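Local coordinates for bilirubin-inducible fluorescent protein UnaG (Anguilla japonica, PDB 4I3B) that binds unconjugated bilirubin with high affinity inside a beta-barrel and, when excited, fluoresces green, the apoprotein being non-fluorescent, at residues Thr8-Asp13 with Ser133-Thr138. Sequence-based numbering, arbitrary orientation. Where two conformers were deposited one is given.
With BLR (3-[5-[(Z)-(4-ethenyl-3-methyl-5-oxidanylidene-pyrrol-2-ylidene)methyl]-2-[[5-[(Z)-(3-ethenyl-4-methyl-5-oxidanylidene-pyrrol-2-ylidene)methyl]-3-(3-hydroxy-3-oxopropyl)-4-methyl-1H-pyrrol-2-yl]methyl]-4-methyl-1H-pyrrol-3-yl]propanoic acid), chain G.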
# COMPACT_ATOMS: atom_id res chain seq x y z
N THR A 8 -5.48 3.52 -13.01
CA THR A 8 -5.44 2.12 -12.71
C THR A 8 -4.03 1.55 -12.79
O THR A 8 -3.24 1.97 -13.67
CB THR A 8 -6.35 1.36 -13.67
OG1 THR A 8 -7.67 1.87 -13.53
CG2 THR A 8 -6.35 -0.14 -13.35
N TRP A 9 -3.73 0.60 -11.88
CA TRP A 9 -2.45 -0.07 -11.79
C TRP A 9 -2.65 -1.56 -11.51
O TRP A 9 -3.56 -1.95 -10.78
CB TRP A 9 -1.66 0.49 -10.62
CG TRP A 9 -1.24 1.90 -10.74
CD1 TRP A 9 -1.88 3.00 -10.21
CD2 TRP A 9 -0.09 2.38 -11.42
NE1 TRP A 9 -1.16 4.14 -10.51
CE2 TRP A 9 -0.06 3.79 -11.25
CE3 TRP A 9 0.94 1.77 -12.15
CZ2 TRP A 9 0.97 4.57 -11.77
CZ3 TRP A 9 1.96 2.56 -12.67
CH2 TRP A 9 1.96 3.94 -12.46
N LYS A 10 -1.81 -2.41 -12.10
CA LYS A 10 -1.89 -3.86 -11.92
C LYS A 10 -0.52 -4.38 -11.50
O LYS A 10 0.50 -3.92 -12.00
CB LYS A 10 -2.28 -4.55 -13.25
CG LYS A 10 -3.66 -4.18 -13.80
CD LYS A 10 -3.94 -4.90 -15.11
CE LYS A 10 -3.71 -6.38 -14.99
NZ LYS A 10 -4.34 -7.13 -16.11
N ILE A 11 -0.48 -5.36 -10.62
CA ILE A 11 0.82 -5.78 -10.11
C ILE A 11 1.66 -6.38 -11.22
O ILE A 11 1.16 -7.04 -12.12
CB ILE A 11 0.74 -6.73 -8.89
CG1 ILE A 11 2.04 -6.68 -8.06
CG2 ILE A 11 0.47 -8.14 -9.30
CD1 ILE A 11 1.92 -7.35 -6.69
N ALA A 12 2.96 -6.11 -11.12
CA ALA A 12 3.97 -6.64 -12.02
C ALA A 12 4.92 -7.60 -11.29
O ALA A 12 5.28 -8.63 -11.85
CB ALA A 12 4.76 -5.48 -12.64
N ASP A 13 5.38 -7.27 -10.09
CA ASP A 13 6.29 -8.14 -9.35
C ASP A 13 6.23 -7.84 -7.88
O ASP A 13 5.76 -6.79 -7.47
CB ASP A 13 7.74 -8.03 -9.86
CG ASP A 13 8.22 -6.62 -9.97
OD1 ASP A 13 8.16 -5.89 -8.96
OD2 ASP A 13 8.64 -6.22 -11.09
N SER A 133 5.97 -3.87 -7.34
CA SER A 133 5.90 -2.97 -8.50
C SER A 133 4.60 -3.22 -9.24
O SER A 133 4.20 -4.39 -9.38
CB SER A 133 7.04 -3.23 -9.50
OG SER A 133 8.32 -3.13 -8.92
N TYR A 134 4.00 -2.14 -9.73
CA TYR A 134 2.78 -2.20 -10.54
C TYR A 134 3.01 -1.54 -11.90
O TYR A 134 3.81 -0.60 -12.03
CB TYR A 134 1.65 -1.44 -9.86
CG TYR A 134 1.19 -2.01 -8.55
CD1 TYR A 134 1.89 -1.82 -7.36
CD2 TYR A 134 -0.03 -2.66 -8.49
CE1 TYR A 134 1.39 -2.32 -6.15
CE2 TYR A 134 -0.52 -3.16 -7.32
CZ TYR A 134 0.18 -2.96 -6.15
OH TYR A 134 -0.33 -3.48 -4.98
N ARG A 135 2.28 -2.02 -12.90
CA ARG A 135 2.32 -1.45 -14.24
C ARG A 135 0.95 -0.91 -14.59
O ARG A 135 -0.03 -1.24 -13.95
CB ARG A 135 2.71 -2.53 -15.24
CG ARG A 135 1.66 -3.59 -15.39
CD ARG A 135 2.04 -4.57 -16.49
NE ARG A 135 1.11 -5.68 -16.55
CZ ARG A 135 -0.04 -5.66 -17.22
NH1 ARG A 135 -0.43 -4.59 -17.89
NH2 ARG A 135 -0.81 -6.73 -17.20
N ARG A 136 0.89 -0.08 -15.63
CA ARG A 136 -0.38 0.32 -16.24
C ARG A 136 -0.93 -0.79 -17.11
O ARG A 136 -0.20 -1.61 -17.64
CB ARG A 136 -0.15 1.55 -17.14
CG ARG A 136 0.32 2.76 -16.40
CD ARG A 136 -0.70 3.25 -15.39
NE ARG A 136 -0.27 4.54 -14.89
CZ ARG A 136 -1.03 5.34 -14.17
NH1 ARG A 136 -2.24 4.96 -13.82
NH2 ARG A 136 -0.55 6.52 -13.77
N ALA A 137 -2.24 -0.78 -17.25
CA ALA A 137 -2.92 -1.64 -18.20
C ALA A 137 -2.64 -1.16 -19.63
O ALA A 137 -2.50 0.04 -19.90
CB ALA A 137 -4.40 -1.66 -17.91
N THR A 138 -2.56 -2.10 -20.56
CA THR A 138 -2.28 -1.74 -21.96
C THR A 138 -3.54 -1.37 -22.71
O THR A 138 -3.46 -0.69 -23.73
CB THR A 138 -1.54 -2.87 -22.72
OG1 THR A 138 -2.34 -4.05 -22.70
CG2 THR A 138 -0.22 -3.17 -22.06
CHA BLR G . -2.34 -3.29 -1.46
NA BLR G . -2.33 -0.77 -1.37
C1A BLR G . -2.87 -1.95 -0.98
C2A BLR G . -3.84 -1.72 -0.02
C3A BLR G . -3.87 -0.34 0.18
C4A BLR G . -2.93 0.23 -0.68
CMA BLR G . -4.77 0.41 1.11
CAA BLR G . -4.69 -2.75 0.65
CBA BLR G . -4.25 -3.07 2.02
CGA BLR G . -5.11 -4.07 2.71
O1A BLR G . -5.78 -4.91 2.05
O2A BLR G . -5.15 -3.99 3.99
CHB BLR G . -2.68 1.68 -0.78
NB BLR G . -1.46 1.77 -2.92
C1B BLR G . -2.04 2.37 -1.78
C2B BLR G . -1.80 3.76 -1.85
C3B BLR G . -1.17 4.07 -2.92
C4B BLR G . -0.83 2.85 -3.76
CMB BLR G . -2.28 4.72 -0.77
OB BLR G . -0.26 2.68 -4.79
CAB BLR G . -0.76 5.43 -3.37
CBB BLR G . -0.07 5.68 -4.52
NC BLR G . -3.35 -7.92 0.87
C1C BLR G . -4.19 -9.19 1.09
C2C BLR G . -3.87 -9.50 2.51
C3C BLR G . -3.06 -8.63 3.02
C4C BLR G . -2.70 -7.64 2.12
CMC BLR G . -4.51 -10.67 3.18
OC BLR G . -4.86 -9.74 0.27
CAC BLR G . -2.57 -8.60 4.41
CBC BLR G . -2.26 -9.72 5.11
CHD BLR G . -1.88 -6.58 2.31
ND BLR G . -2.28 -5.14 0.23
C1D BLR G . -1.67 -5.45 1.39
C2D BLR G . -0.66 -4.39 1.64
C3D BLR G . -0.72 -3.49 0.60
C4D BLR G . -1.78 -3.92 -0.33
CMD BLR G . 0.24 -4.40 2.83
CAD BLR G . 0.12 -2.25 0.49
CBD BLR G . 1.28 -2.48 -0.47
CGD BLR G . 0.85 -2.28 -1.87
O1D BLR G . 0.98 -3.22 -2.68
O2D BLR G . 0.40 -1.18 -2.28
O HOH W 1 -3.69 1.62 -16.45
O HOH W 2 1.75 -7.72 -14.72
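The guanidinium of R136 lies over one face of the W9 indole, displaced toward its rim, with the two planes 19° apart and centres 3.7 Å apart, a cation-pi stack. R136 CD continues the cover as a CH-pi contact, almost on the normal of the six-membered ring. At the guanidinium edge, R136 NH1 donates to T8 O (3.2 Å), reaching it from above the carbonyl plane, and also bonds V6 O, while W9 NE1 is tied to F5 O. R136 can fold back because its chain bends at chi2 (-63°). With W9 reduced to an alanine, the guanidinium of R136 would probably lose its stacking surface and F5 O its indole N-H donor, opening a gap beside Y134 CB. I11 CG1 lies over one face of the Y134 ring, and Y134 OH donates to bilirubin O1D (2.7 Å) close to the ring plane.

The first and last strands of the FABP-like barrel, 7-15 and 128-135, pair antiparallel here. K10 and R135 exchange a pair of backbone bonds; beyond them S133 O accepts from both A12 N (2.7 Å) and D13 N (3.2 Å), a classic beta bulge. In the conformer given, R135 NE reaches I11 O through a water, and R135 NH2 lies 3.7 Å from K10 NZ, a like-charge approach that is probably mildly unfavourable. The pairing probably helps to hold Y134 where its OH meets one of the two bilirubin carboxyl groups.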